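Local coordinates for Lmo2470 protein (Listeria monocytogenes EGD-e, PDB 5HL3) that is an internalin with leucine-rich repeats that interacts with the host protein afadin, facilitates crossing of basement membranes and binds calcium ions, at residues A[194-199]-A[216-221]; A[207-212]-A[232-237]; A[249-254]-A[283-288]; A[272-277]-A[356-361]. All blocks are in the same frame, centred on the assembly; numbering follows the deposited sequence. Where two conformers were deposited one is given.

Interaction 1: residues A[194-199]-A[216-221]; sequences LTFLDL and LTDLNL
L197 and L219 lie side by side and point the same way into the buried interior, CD2 of L197 meeting CD1 of L219 at 3.8 Å. Both put CG anti to the backbone N (chi1 -179° in L197), which keeps the two isobutyl groups in step from one coil to the next. L216 CD1 packs against CB of L197 at 3.9 Å, and farther along L199 CD1 packs against L221 CD2 at the same spacing. Beside this apolar row the two backbones pair in parallel: L197 N donates to D218 O (3.0 Å) and L197 O accepts from N220 N, both bonds nearly straight. T195 O is gripped twice, by T217 N at 2.9 Å and by D218 N at 3.2 Å. On the other face, D198 and N220 run alongside each other with carboxylate and amide planes only 11° apart. OD1 of D198 is bonded to N200 ND2 and rests 3.5 Å from CB of N220. A water accepts from N220 ND2 and gives a weak bond to D198 OD2. N220 OD1 takes the backbone N-H of R222. At the end of this polar face the F196 ring flanks D218, its CE1 3.5 Å from D218 OD1. Within the same segment the T217 hydroxyl OG1 bonds to D218 OD1 at an unusually short 2.5 Å. These are successive rungs of the parallel sheet of a leucine-rich repeat, with strand 196-198 bonded to strand 174-176 on one side and strand 218-220 followed by strand 241-243 on the other.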
loop_
_atom_site.group_PDB
_atom_site.type_symbol
_atom_site.label_atom_id
_atom_site.label_comp_id
_atom_site.label_asym_id
_atom_site.label_seq_id
_atom_site.Cartn_x
_atom_site.Cartn_y
_atom_site.Cartn_z
ATOM N N LEU A 194 -0.613 -15.617 -3.401
ATOM C CA LEU A 194 -0.151 -14.261 -3.133
ATOM C C LEU A 194 1.282 -14.285 -2.603
ATOM O O LEU A 194 1.567 -14.978 -1.629
ATOM C CB LEU A 194 -1.085 -13.574 -2.126
ATOM C CG LEU A 194 -0.817 -12.075 -1.987
ATOM C CD1 LEU A 194 -1.300 -11.315 -3.199
ATOM C CD2 LEU A 194 -1.466 -11.543 -0.715
ATOM N N THR A 195 2.184 -13.542 -3.259
ATOM C CA THR A 195 3.597 -13.472 -2.834
ATOM C C THR A 195 3.997 -12.112 -2.290
ATOM O O THR A 195 4.883 -12.049 -1.446
ATOM C CB THR A 195 4.591 -13.876 -3.954
ATOM O OG1 THR A 195 4.747 -12.818 -4.899
ATOM C CG2 THR A 195 4.129 -15.129 -4.620
ATOM N N PHE A 196 3.341 -11.039 -2.742
ATOM C CA PHE A 196 3.695 -9.659 -2.342
ATOM C C PHE A 196 2.446 -8.930 -1.880
ATOM O O PHE A 196 1.481 -8.811 -2.634
ATOM C CB PHE A 196 4.311 -8.943 -3.567
ATOM C CG PHE A 196 5.491 -9.689 -4.176
ATOM C CD1 PHE A 196 6.760 -9.660 -3.596
ATOM C CD2 PHE A 196 5.326 -10.422 -5.330
ATOM C CE1 PHE A 196 7.804 -10.344 -4.169
ATOM C CE2 PHE A 196 6.375 -11.095 -5.917
ATOM C CZ PHE A 196 7.613 -11.071 -5.321
ATOM N N LEU A 197 2.446 -8.477 -0.633
ATOM C CA LEU A 197 1.321 -7.745 -0.047
ATOM C C LEU A 197 1.863 -6.452 0.552
ATOM O O LEU A 197 2.580 -6.477 1.574
ATOM C CB LEU A 197 0.616 -8.590 0.996
ATOM C CG LEU A 197 -0.612 -8.000 1.706
ATOM C CD1 LEU A 197 -1.615 -7.472 0.690
ATOM C CD2 LEU A 197 -1.244 -9.015 2.622
ATOM N N ASP A 198 1.585 -5.335 -0.117
ATOM C CA ASP A 198 2.074 -4.007 0.332
ATOM C C ASP A 198 0.943 -3.252 1.003
ATOM O O ASP A 198 -0.025 -2.860 0.357
ATOM C CB ASP A 198 2.663 -3.204 -0.838
ATOM C CG ASP A 198 3.503 -2.024 -0.373
ATOM O OD1 ASP A 198 3.407 -1.661 0.819
ATOM O OD2 ASP A 198 4.258 -1.434 -1.197
ATOM N N LEU A 199 1.092 -3.040 2.300
ATOM C CA LEU A 199 0.083 -2.337 3.142
ATOM C C LEU A 199 0.704 -1.141 3.839
ATOM O O LEU A 199 0.140 -0.642 4.809
ATOM C CB LEU A 199 -0.513 -3.309 4.130
ATOM C CG LEU A 199 -1.256 -4.492 3.520
ATOM C CD1 LEU A 199 -1.648 -5.501 4.563
ATOM C CD2 LEU A 199 -2.471 -4.014 2.776
ATOM N N LEU A 216 3.439 -16.276 0.582
ATOM C CA LEU A 216 3.777 -14.862 0.819
ATOM C C LEU A 216 5.239 -14.713 1.226
ATOM O O LEU A 216 5.680 -15.317 2.206
ATOM C CB LEU A 216 2.874 -14.317 1.930
ATOM C CG LEU A 216 2.954 -12.796 2.139
ATOM C CD1 LEU A 216 2.340 -12.064 0.982
ATOM C CD2 LEU A 216 2.263 -12.422 3.434
ATOM N N THR A 217 5.987 -13.900 0.477
ATOM C CA THR A 217 7.406 -13.654 0.782
ATOM C C THR A 217 7.643 -12.261 1.342
ATOM O O THR A 217 8.555 -12.075 2.129
ATOM C CB THR A 217 8.325 -13.856 -0.459
ATOM O OG1 THR A 217 8.007 -12.918 -1.488
ATOM C CG2 THR A 217 8.226 -15.298 -0.962
ATOM N N ASP A 218 6.851 -11.287 0.911
ATOM C CA ASP A 218 7.080 -9.883 1.285
ATOM C C ASP A 218 5.800 -9.255 1.801
ATOM O O ASP A 218 4.813 -9.176 1.064
ATOM C CB ASP A 218 7.588 -9.096 0.071
ATOM C CG ASP A 218 8.931 -9.554 -0.397
ATOM O OD1 ASP A 218 9.072 -10.678 -0.896
ATOM O OD2 ASP A 218 9.892 -8.782 -0.284
ATOM N N LEU A 219 5.825 -8.815 3.052
ATOM C CA LEU A 219 4.675 -8.200 3.714
ATOM C C LEU A 219 5.164 -6.860 4.242
ATOM O O LEU A 219 5.974 -6.822 5.172
ATOM C CB LEU A 219 4.138 -9.106 4.824
ATOM C CG LEU A 219 2.968 -8.591 5.655
ATOM C CD1 LEU A 219 1.815 -8.156 4.775
ATOM C CD2 LEU A 219 2.506 -9.643 6.619
ATOM N N ASN A 220 4.632 -5.769 3.707
ATOM C CA ASN A 220 5.089 -4.431 4.101
ATOM C C ASN A 220 4.016 -3.757 4.942
ATOM O O ASN A 220 2.953 -3.443 4.441
ATOM C CB ASN A 220 5.420 -3.592 2.852
ATOM C CG ASN A 220 6.083 -2.289 3.207
ATOM O OD1 ASN A 220 6.066 -1.871 4.364
ATOM N ND2 ASN A 220 6.642 -1.627 2.231
ATOM N N LEU A 221 4.309 -3.570 6.235
ATOM C CA LEU A 221 3.408 -2.904 7.178
ATOM C C LEU A 221 3.980 -1.604 7.700
ATOM O O LEU A 221 3.548 -1.103 8.739
ATOM C CB LEU A 221 3.048 -3.842 8.348
ATOM C CG LEU A 221 2.461 -5.213 8.010
ATOM C CD1 LEU A 221 2.197 -6.042 9.237
ATOM C CD2 LEU A 221 1.239 -5.152 7.158
HETATM O O HOH W 1 6.745 -2.956 -0.464
#

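Interaction 2: residues A[207-212]-A[232-237]; sequences TPDFQN and NYTNLP
The carboxylate of D209 is gripped by two donors of T234: the backbone N reaches OD1 at 2.9 Å and the hydroxyl OG1 reaches OD2 at 2.7 Å. Both come on the syn side, the hydroxyl 23° out of the carboxylate plane, a two-point hold that fixes its rotation. With chi1 at -178° CG stands anti to the backbone N, carrying the carboxylate across to the next turn. A water also donates to OD1, at 2.8 Å, and links it to F210 O and N235 N. In a second polar tie Y233 OH donates to T207 OG1 (2.7 Å), which in turn donates to P208 O; the buried phenol group thus has a partner. T207 OG1 and P208 O both lie at the edge of the Y233 ring, near its plane. The F210 and Y233 rings run side by side, planes 11° apart, and meet rim to rim with F210 CD2 3.7 Å from Y233 CE1. L236 CD1 covers part of one Y233 face, and both aromatic side chains reach L219 of strand 218-220. Such side-by-side packing of aromatic rings from successive coils, with waters bridging the same loops, fits the side of a leucine-rich repeat solenoid away from its parallel sheet.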
loop_
_atom_site.group_PDB
_atom_site.type_symbol
_atom_site.label_atom_id
_atom_site.label_comp_id
_atom_site.label_asym_id
_atom_site.label_seq_id
_atom_site.Cartn_x
_atom_site.Cartn_y
_atom_site.Cartn_z
ATOM N N THR A 207 -3.040 -7.494 12.237
ATOM C CA THR A 207 -3.518 -8.253 11.082
ATOM C C THR A 207 -3.985 -9.598 11.615
ATOM O O THR A 207 -3.619 -10.006 12.733
ATOM C CB THR A 207 -2.462 -8.530 9.982
ATOM O OG1 THR A 207 -1.599 -9.618 10.351
ATOM C CG2 THR A 207 -1.659 -7.332 9.646
ATOM N N PRO A 208 -4.779 -10.324 10.820
ATOM C CA PRO A 208 -5.039 -11.702 11.202
ATOM C C PRO A 208 -3.757 -12.545 11.178
ATOM O O PRO A 208 -2.758 -12.174 10.510
ATOM C CB PRO A 208 -5.999 -12.199 10.108
ATOM C CG PRO A 208 -6.609 -10.964 9.540
ATOM C CD PRO A 208 -5.506 -9.930 9.606
ATOM N N ASP A 209 -3.798 -13.691 11.843
ATOM C CA ASP A 209 -2.703 -14.656 11.774
ATOM C C ASP A 209 -2.999 -15.448 10.522
ATOM O O ASP A 209 -3.576 -16.532 10.565
ATOM C CB ASP A 209 -2.706 -15.552 13.007
ATOM C CG ASP A 209 -1.558 -16.538 13.021
ATOM O OD1 ASP A 209 -0.619 -16.421 12.197
ATOM O OD2 ASP A 209 -1.573 -17.449 13.880
ATOM N N PHE A 210 -2.621 -14.866 9.398
ATOM C CA PHE A 210 -3.106 -15.340 8.098
ATOM C C PHE A 210 -3.191 -16.818 7.957
ATOM O O PHE A 210 -2.191 -17.536 8.082
ATOM C CB PHE A 210 -2.298 -14.768 6.943
ATOM C CG PHE A 210 -2.354 -13.272 6.856
ATOM C CD1 PHE A 210 -3.527 -12.609 6.414
ATOM C CD2 PHE A 210 -1.257 -12.480 7.176
ATOM C CE1 PHE A 210 -3.566 -11.243 6.325
ATOM C CE2 PHE A 210 -1.311 -11.123 7.085
ATOM C CZ PHE A 210 -2.452 -10.495 6.644
ATOM N N GLN A 211 -4.406 -17.256 7.612
ATOM C CA GLN A 211 -4.699 -18.657 7.521
ATOM C C GLN A 211 -4.331 -19.343 6.187
ATOM O O GLN A 211 -4.215 -20.571 6.141
ATOM C CB GLN A 211 -6.203 -18.894 7.818
ATOM C CG GLN A 211 -7.147 -18.369 6.752
ATOM C CD GLN A 211 -8.590 -18.166 7.222
ATOM O OE1 GLN A 211 -9.112 -18.924 8.045
ATOM N NE2 GLN A 211 -9.251 -17.170 6.639
ATOM N N ASN A 212 -4.170 -18.590 5.109
ATOM C CA ASN A 212 -3.918 -19.247 3.809
ATOM C C ASN A 212 -3.057 -18.416 2.852
ATOM O O ASN A 212 -3.415 -18.187 1.683
ATOM C CB ASN A 212 -5.257 -19.594 3.143
ATOM C CG ASN A 212 -5.093 -20.543 1.973
ATOM O OD1 ASN A 212 -4.143 -21.326 1.936
ATOM N ND2 ASN A 212 -6.008 -20.481 1.007
ATOM N N ASN A 232 1.624 -12.936 16.266
ATOM C CA ASN A 232 2.890 -13.662 16.105
ATOM C C ASN A 232 2.646 -14.765 15.086
ATOM O O ASN A 232 2.233 -15.859 15.445
ATOM C CB ASN A 232 3.374 -14.171 17.458
ATOM C CG ASN A 232 4.844 -14.602 17.466
ATOM O OD1 ASN A 232 5.533 -14.525 16.465
ATOM N ND2 ASN A 232 5.312 -15.086 18.629
ATOM N N TYR A 233 2.859 -14.439 13.810
ATOM C CA TYR A 233 2.471 -15.304 12.697
ATOM C C TYR A 233 2.903 -16.732 12.861
ATOM O O TYR A 233 4.071 -17.021 13.141
ATOM C CB TYR A 233 3.010 -14.774 11.366
ATOM C CG TYR A 233 2.495 -13.424 10.980
ATOM C CD1 TYR A 233 1.165 -13.231 10.670
ATOM C CD2 TYR A 233 3.338 -12.318 10.921
ATOM C CE1 TYR A 233 0.698 -11.996 10.298
ATOM C CE2 TYR A 233 2.876 -11.072 10.567
ATOM C CZ TYR A 233 1.552 -10.905 10.270
ATOM O OH TYR A 233 1.076 -9.673 9.925
ATOM N N THR A 234 1.963 -17.660 12.659
ATOM C CA THR A 234 2.238 -19.081 12.796
ATOM C C THR A 234 2.304 -19.862 11.476
ATOM O O THR A 234 2.787 -21.001 11.489
ATOM C CB THR A 234 1.173 -19.773 13.688
ATOM O OG1 THR A 234 -0.129 -19.588 13.124
ATOM C CG2 THR A 234 1.184 -19.227 15.096
ATOM N N ASN A 235 1.840 -19.278 10.373
ATOM C CA ASN A 235 1.770 -19.984 9.093
ATOM C C ASN A 235 2.148 -19.142 7.889
ATOM O O ASN A 235 1.430 -19.097 6.896
ATOM C CB ASN A 235 0.373 -20.574 8.889
ATOM C CG ASN A 235 0.089 -21.744 9.819
ATOM O OD1 ASN A 235 0.645 -22.831 9.679
ATOM N ND2 ASN A 235 -0.804 -21.535 10.753
ATOM N N LEU A 236 3.304 -18.496 7.957
ATOM C CA LEU A 236 3.849 -17.776 6.789
ATOM C C LEU A 236 5.211 -18.405 6.443
ATOM O O LEU A 236 6.246 -17.761 6.590
ATOM C CB LEU A 236 3.995 -16.285 7.055
ATOM C CG LEU A 236 2.695 -15.495 7.253
ATOM C CD1 LEU A 236 3.014 -14.026 7.468
ATOM C CD2 LEU A 236 1.745 -15.611 6.066
ATOM N N PRO A 237 5.208 -19.668 5.990
ATOM C CA PRO A 237 6.481 -20.381 5.781
ATOM C C PRO A 237 7.385 -19.808 4.717
ATOM O O PRO A 237 8.582 -20.071 4.743
ATOM C CB PRO A 237 6.024 -21.803 5.405
ATOM C CG PRO A 237 4.637 -21.630 4.880
ATOM C CD PRO A 237 4.065 -20.561 5.751
HETATM O O HOH W 2 0.234 -16.949 9.623
HETATM O O HOH W 3 -2.422 -19.313 10.850
HETATM O O HOH W 4 -1.111 -18.911 5.936
#

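Interaction 3: residues A[249-254]-A[283-288]; sequences LTELPS and DLPIYF
I286 and L252 approach each other obliquely, I286 CD1 lying 3.8 Å from L252 CD2. I286 holds CG1 anti to its backbone N (chi1 -175°) with the chain extended beyond it, and CD1 lies 3.8 Å from L249 O, which is bonded by the hydroxyl of Y354. The other branch, CG2, sits with CB over the carbonyl of T250, each 3.4 Å from T250 O. E251 meets P285 at about a right angle: its extended chain runs past one corner of the proline, CG 3.7 Å from P285 CB. One hydrogen bond crosses the contact, from I286 N to T250 O at 2.9 Å, with the donor 37° above the carbonyl plane. P285 CD touches the same oxygen at 3.3 Å. Y354 of strand 350-360 packs against T250, L284 and I286, and Q289 of helix 285-292 takes the N-H of L252 with its OE1. Through I286 and P285, segment 249-254 is seated on the first turn of that helix. I286 N, with no carbonyl of a preceding turn to bond, finds its acceptor in T250 O; this one backbone bond gives direction to a mainly apolar interface, with the Q289 bond one turn on.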
loop_
_atom_site.group_PDB
_atom_site.type_symbol
_atom_site.label_atom_id
_atom_site.label_comp_id
_atom_site.label_asym_id
_atom_site.label_seq_id
_atom_site.Cartn_x
_atom_site.Cartn_y
_atom_site.Cartn_z
ATOM N N LEU A 249 5.371 -0.622 18.230
ATOM C CA LEU A 249 5.519 -1.877 18.949
ATOM C C LEU A 249 6.550 -1.775 20.060
ATOM O O LEU A 249 7.604 -1.143 19.908
ATOM C CB LEU A 249 5.974 -2.973 17.967
ATOM C CG LEU A 249 4.962 -3.295 16.861
ATOM C CD1 LEU A 249 5.629 -4.220 15.837
ATOM C CD2 LEU A 249 3.708 -3.950 17.429
ATOM N N THR A 250 6.255 -2.448 21.174
ATOM C CA THR A 250 7.219 -2.596 22.294
ATOM C C THR A 250 7.887 -3.981 22.291
ATOM O O THR A 250 8.828 -4.201 23.055
ATOM C CB THR A 250 6.544 -2.290 23.632
ATOM O OG1 THR A 250 5.437 -3.168 23.814
ATOM C CG2 THR A 250 6.133 -0.837 23.719
ATOM N N GLU A 251 7.418 -4.871 21.418
ATOM C CA GLU A 251 7.951 -6.220 21.261
ATOM C C GLU A 251 7.651 -6.645 19.839
ATOM O O GLU A 251 6.573 -6.349 19.323
ATOM C CB GLU A 251 7.321 -7.218 22.260
ATOM C CG GLU A 251 7.972 -8.602 22.268
ATOM C CD GLU A 251 7.398 -9.540 23.287
ATOM O OE1 GLU A 251 6.147 -9.624 23.368
ATOM O OE2 GLU A 251 8.196 -10.230 23.983
ATOM N N LEU A 252 8.595 -7.333 19.212
ATOM C CA LEU A 252 8.419 -7.842 17.840
ATOM C C LEU A 252 7.934 -9.292 17.881
ATOM O O LEU A 252 8.219 -10.037 18.831
ATOM C CB LEU A 252 9.737 -7.787 17.088
ATOM C CG LEU A 252 10.346 -6.378 16.999
ATOM C CD1 LEU A 252 11.786 -6.417 16.471
ATOM C CD2 LEU A 252 9.460 -5.466 16.181
ATOM N N PRO A 253 7.253 -9.742 16.817
ATOM C CA PRO A 253 6.756 -11.126 16.791
ATOM C C PRO A 253 7.888 -12.126 16.640
ATOM O O PRO A 253 8.550 -12.195 15.590
ATOM C CB PRO A 253 5.790 -11.141 15.592
ATOM C CG PRO A 253 6.230 -10.008 14.740
ATOM C CD PRO A 253 6.730 -8.952 15.690
ATOM N N SER A 254 8.057 -12.940 17.661
ATOM C CA SER A 254 9.214 -13.808 17.755
ATOM C C SER A 254 9.314 -14.877 16.671
ATOM O O SER A 254 10.425 -15.260 16.278
ATOM C CB SER A 254 9.298 -14.456 19.149
ATOM O OG SER A 254 8.241 -15.385 19.380
ATOM N N ASP A 283 10.779 -2.344 31.287
ATOM C CA ASP A 283 10.886 -3.457 30.347
ATOM C C ASP A 283 10.860 -2.851 28.939
ATOM O O ASP A 283 10.174 -1.855 28.685
ATOM C CB ASP A 283 9.700 -4.421 30.488
ATOM C CG ASP A 283 9.672 -5.145 31.790
ATOM O OD1 ASP A 283 10.713 -5.337 32.439
ATOM O OD2 ASP A 283 8.546 -5.558 32.176
ATOM N N LEU A 284 11.629 -3.421 28.027
ATOM C CA LEU A 284 11.595 -2.966 26.620
ATOM C C LEU A 284 12.009 -4.101 25.722
ATOM O O LEU A 284 13.136 -4.129 25.230
ATOM C CB LEU A 284 12.441 -1.707 26.420
ATOM C CG LEU A 284 12.270 -0.964 25.087
ATOM C CD1 LEU A 284 10.823 -0.657 24.798
ATOM C CD2 LEU A 284 13.127 0.298 25.097
ATOM N N PRO A 285 11.093 -5.064 25.511
ATOM C CA PRO A 285 11.490 -6.280 24.821
ATOM C C PRO A 285 12.103 -6.041 23.444
ATOM O O PRO A 285 13.064 -6.716 23.076
ATOM C CB PRO A 285 10.202 -7.104 24.784
ATOM C CG PRO A 285 9.464 -6.665 26.026
ATOM C CD PRO A 285 9.719 -5.174 26.069
ATOM N N ILE A 286 11.565 -5.083 22.708
ATOM C CA ILE A 286 12.071 -4.781 21.366
ATOM C C ILE A 286 13.540 -4.405 21.361
ATOM O O ILE A 286 14.280 -4.796 20.430
ATOM C CB ILE A 286 11.195 -3.715 20.658
ATOM C CG1 ILE A 286 11.664 -3.506 19.205
ATOM C CG2 ILE A 286 11.164 -2.388 21.436
ATOM C CD1 ILE A 286 10.731 -2.650 18.365
ATOM N N TYR A 287 14.015 -3.682 22.372
ATOM C CA TYR A 287 15.433 -3.329 22.419
ATOM C C TYR A 287 16.269 -4.598 22.445
ATOM O O TYR A 287 17.258 -4.733 21.686
ATOM C CB TYR A 287 15.787 -2.415 23.638
ATOM C CG TYR A 287 17.286 -2.376 23.853
ATOM C CD1 TYR A 287 18.109 -1.626 22.994
ATOM C CD2 TYR A 287 17.902 -3.204 24.784
ATOM C CE1 TYR A 287 19.481 -1.656 23.114
ATOM C CE2 TYR A 287 19.289 -3.262 24.886
ATOM C CZ TYR A 287 20.068 -2.477 24.056
ATOM O OH TYR A 287 21.457 -2.532 24.183
ATOM N N PHE A 288 15.933 -5.509 23.359
ATOM C CA PHE A 288 16.708 -6.741 23.508
ATOM C C PHE A 288 16.660 -7.639 22.276
ATOM O O PHE A 288 17.664 -8.239 21.919
ATOM C CB PHE A 288 16.328 -7.454 24.807
ATOM C CG PHE A 288 16.665 -6.628 26.016
ATOM C CD1 PHE A 288 17.968 -6.531 26.463
ATOM C CD2 PHE A 288 15.692 -5.845 26.620
ATOM C CE1 PHE A 288 18.295 -5.726 27.548
ATOM C CE2 PHE A 288 16.018 -5.002 27.658
ATOM C CZ PHE A 288 17.314 -4.954 28.122
#

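Interaction 4: residues A[272-277]-A[356-361]; sequences QTINQG and WNVTIN
I274 sets CG1 between its backbone N and carbonyl carbon (chi1 70°), a rotamer that lets CG1 and CD1 meet I360 and V358. I360 has CG1 anti to its carbonyl carbon, and the CG1 atoms of I274 and I360 meet side by side at 3.9 Å. I274 CD1 reaches on to V358 CG1, also at 3.9 Å. Q272 shares this face: its amide plane lies 19° from that of the W356 ring, and its NE2 is bonded to T281 O. On the opposite face T273 and T359 point the same way, and T273 CG2 presses on the side-chain amide of N361, 3.3 Å from ND2. Waters span this side, one donating to both Q272 O and T359 OG1, the latter also bonded to E335, and another joining N275 OD1 to N361 ND2. The backbones pair in parallel through near-straight bonds such as T359 N to Q272 O and I274 N to T359 O, both 2.9 Å. Beyond the strand, Q276 N donates to N361 O, an oxygen of the C-terminal carboxylate, at 2.8 Å, holding the chain end in the pairing. Along its other edge strand 350-360 pairs antiparallel with strand 334-345, and W356 packs on C280 and I282 of strand 280-283. Such a parallel pair, joining the domain's first strand, at the sheet's edge, to its last in chain order, is consistent with an immunoglobulin-like E-set domain.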
loop_
_atom_site.group_PDB
_atom_site.type_symbol
_atom_site.label_atom_id
_atom_site.label_comp_id
_atom_site.label_asym_id
_atom_site.label_seq_id
_atom_site.Cartn_x
_atom_site.Cartn_y
_atom_site.Cartn_z
ATOM N N GLN A 272 4.369 4.951 35.847
ATOM C CA GLN A 272 4.938 4.502 37.111
ATOM C C GLN A 272 4.837 5.572 38.180
ATOM O O GLN A 272 4.849 6.757 37.890
ATOM C CB GLN A 272 6.398 4.117 36.949
ATOM C CG GLN A 272 6.621 2.913 36.076
ATOM C CD GLN A 272 8.039 2.375 36.219
ATOM O OE1 GLN A 272 8.561 2.264 37.337
ATOM N NE2 GLN A 272 8.669 2.049 35.097
ATOM N N THR A 273 4.735 5.114 39.424
ATOM C CA THR A 273 4.777 5.960 40.614
ATOM C C THR A 273 5.961 5.486 41.468
ATOM O O THR A 273 6.048 4.295 41.789
ATOM C CB THR A 273 3.458 5.888 41.402
ATOM O OG1 THR A 273 2.396 6.342 40.551
ATOM C CG2 THR A 273 3.528 6.744 42.664
ATOM N N ILE A 274 6.886 6.392 41.784
ATOM C CA ILE A 274 8.059 6.054 42.575
ATOM C C ILE A 274 8.234 7.084 43.675
ATOM O O ILE A 274 7.584 8.131 43.685
ATOM C CB ILE A 274 9.347 5.997 41.696
ATOM C CG1 ILE A 274 9.759 7.400 41.214
ATOM C CG2 ILE A 274 9.155 5.049 40.530
ATOM C CD1 ILE A 274 10.953 7.432 40.280
ATOM N N ASN A 275 9.118 6.787 44.612
ATOM C CA ASN A 275 9.406 7.722 45.693
ATOM C C ASN A 275 10.630 8.526 45.353
ATOM O O ASN A 275 11.514 8.057 44.645
ATOM C CB ASN A 275 9.612 6.971 47.002
ATOM C CG ASN A 275 8.351 6.272 47.461
ATOM O OD1 ASN A 275 7.282 6.882 47.544
ATOM N ND2 ASN A 275 8.459 4.975 47.731
ATOM N N GLN A 276 10.659 9.752 45.845
ATOM C CA GLN A 276 11.795 10.647 45.657
ATOM C C GLN A 276 13.068 9.916 46.096
ATOM O O GLN A 276 13.103 9.326 47.176
ATOM C CB GLN A 276 11.584 11.928 46.493
ATOM C CG GLN A 276 12.443 13.104 46.059
ATOM C CD GLN A 276 13.912 12.956 46.407
ATOM O OE1 GLN A 276 14.277 12.524 47.519
ATOM N NE2 GLN A 276 14.775 13.358 45.477
ATOM N N GLY A 277 14.092 9.936 45.241
ATOM C CA GLY A 277 15.348 9.222 45.507
ATOM C C GLY A 277 15.482 7.896 44.778
ATOM O O GLY A 277 16.579 7.340 44.705
ATOM N N TRP A 356 7.197 7.504 28.674
ATOM C CA TRP A 356 6.247 7.131 29.738
ATOM C C TRP A 356 6.203 8.232 30.761
ATOM O O TRP A 356 7.098 9.065 30.835
ATOM C CB TRP A 356 6.570 5.756 30.367
ATOM C CG TRP A 356 7.775 5.699 31.278
ATOM C CD1 TRP A 356 7.757 5.638 32.642
ATOM C CD2 TRP A 356 9.166 5.627 30.901
ATOM N NE1 TRP A 356 9.031 5.560 33.138
ATOM C CE2 TRP A 356 9.910 5.555 32.087
ATOM C CE3 TRP A 356 9.846 5.642 29.688
ATOM C CZ2 TRP A 356 11.288 5.497 32.097
ATOM C CZ3 TRP A 356 11.235 5.569 29.709
ATOM C CH2 TRP A 356 11.932 5.522 30.910
ATOM N N ASN A 357 5.141 8.218 31.542
ATOM C CA ASN A 357 4.932 9.212 32.603
ATOM C C ASN A 357 5.272 8.647 33.960
ATOM O O ASN A 357 4.938 7.510 34.281
ATOM C CB ASN A 357 3.474 9.702 32.602
ATOM C CG ASN A 357 3.123 10.517 31.381
ATOM O OD1 ASN A 357 4.004 11.090 30.728
ATOM N ND2 ASN A 357 1.835 10.554 31.034
ATOM N N VAL A 358 5.947 9.461 34.764
ATOM C CA VAL A 358 6.360 9.069 36.102
ATOM C C VAL A 358 5.857 10.101 37.110
ATOM O O VAL A 358 6.023 11.314 36.907
ATOM C CB VAL A 358 7.904 8.981 36.224
ATOM C CG1 VAL A 358 8.350 8.592 37.623
ATOM C CG2 VAL A 358 8.448 7.988 35.206
ATOM N N THR A 359 5.226 9.600 38.179
ATOM C CA THR A 359 4.843 10.401 39.323
ATOM C C THR A 359 5.894 10.113 40.401
ATOM O O THR A 359 6.103 8.966 40.794
ATOM C CB THR A 359 3.433 10.032 39.849
ATOM O OG1 THR A 359 2.456 10.182 38.799
ATOM C CG2 THR A 359 3.050 10.916 41.075
ATOM N N ILE A 360 6.569 11.163 40.867
ATOM C CA ILE A 360 7.520 11.050 41.979
ATOM C C ILE A 360 6.891 11.661 43.226
ATOM O O ILE A 360 6.540 12.835 43.244
ATOM C CB ILE A 360 8.867 11.738 41.667
ATOM C CG1 ILE A 360 9.422 11.171 40.359
ATOM C CG2 ILE A 360 9.836 11.550 42.828
ATOM C CD1 ILE A 360 10.834 11.582 40.000
ATOM N N ASN A 361 6.733 10.847 44.256
ATOM C CA ASN A 361 6.172 11.321 45.531
ATOM C C ASN A 361 7.223 11.593 46.573
ATOM O O ASN A 361 8.251 10.934 46.609
ATOM C CB ASN A 361 5.179 10.298 46.056
ATOM C CG ASN A 361 3.920 10.262 45.239
ATOM O OD1 ASN A 361 3.380 11.312 44.874
ATOM N ND2 ASN A 361 3.420 9.070 44.967
ATOM O OXT ASN A 361 7.022 12.458 47.441
HETATM O O HOH W 5 2.388 8.090 37.109
HETATM O O HOH W 6 4.754 6.853 46.013
#

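Overall arrangement
From the N terminus, interaction 1 closes a short loop of one repeat, pairing successive strands of the long parallel sheet. Interaction 2 opens before that loop has closed and ends after it, so the two cross; they touch where L219 and L221 meet Y233 and where F210 approaches L219, joining the sheet to the loops behind it. Interaction 3 begins after both, one coil farther on, and N232 links interaction 2 to it through S254. It ties the last part of the repeat region to helix 285-292. Interaction 4 starts within its span and closes at the C terminus, so these two also cross, fastening the first and last strands of the mixed sheet.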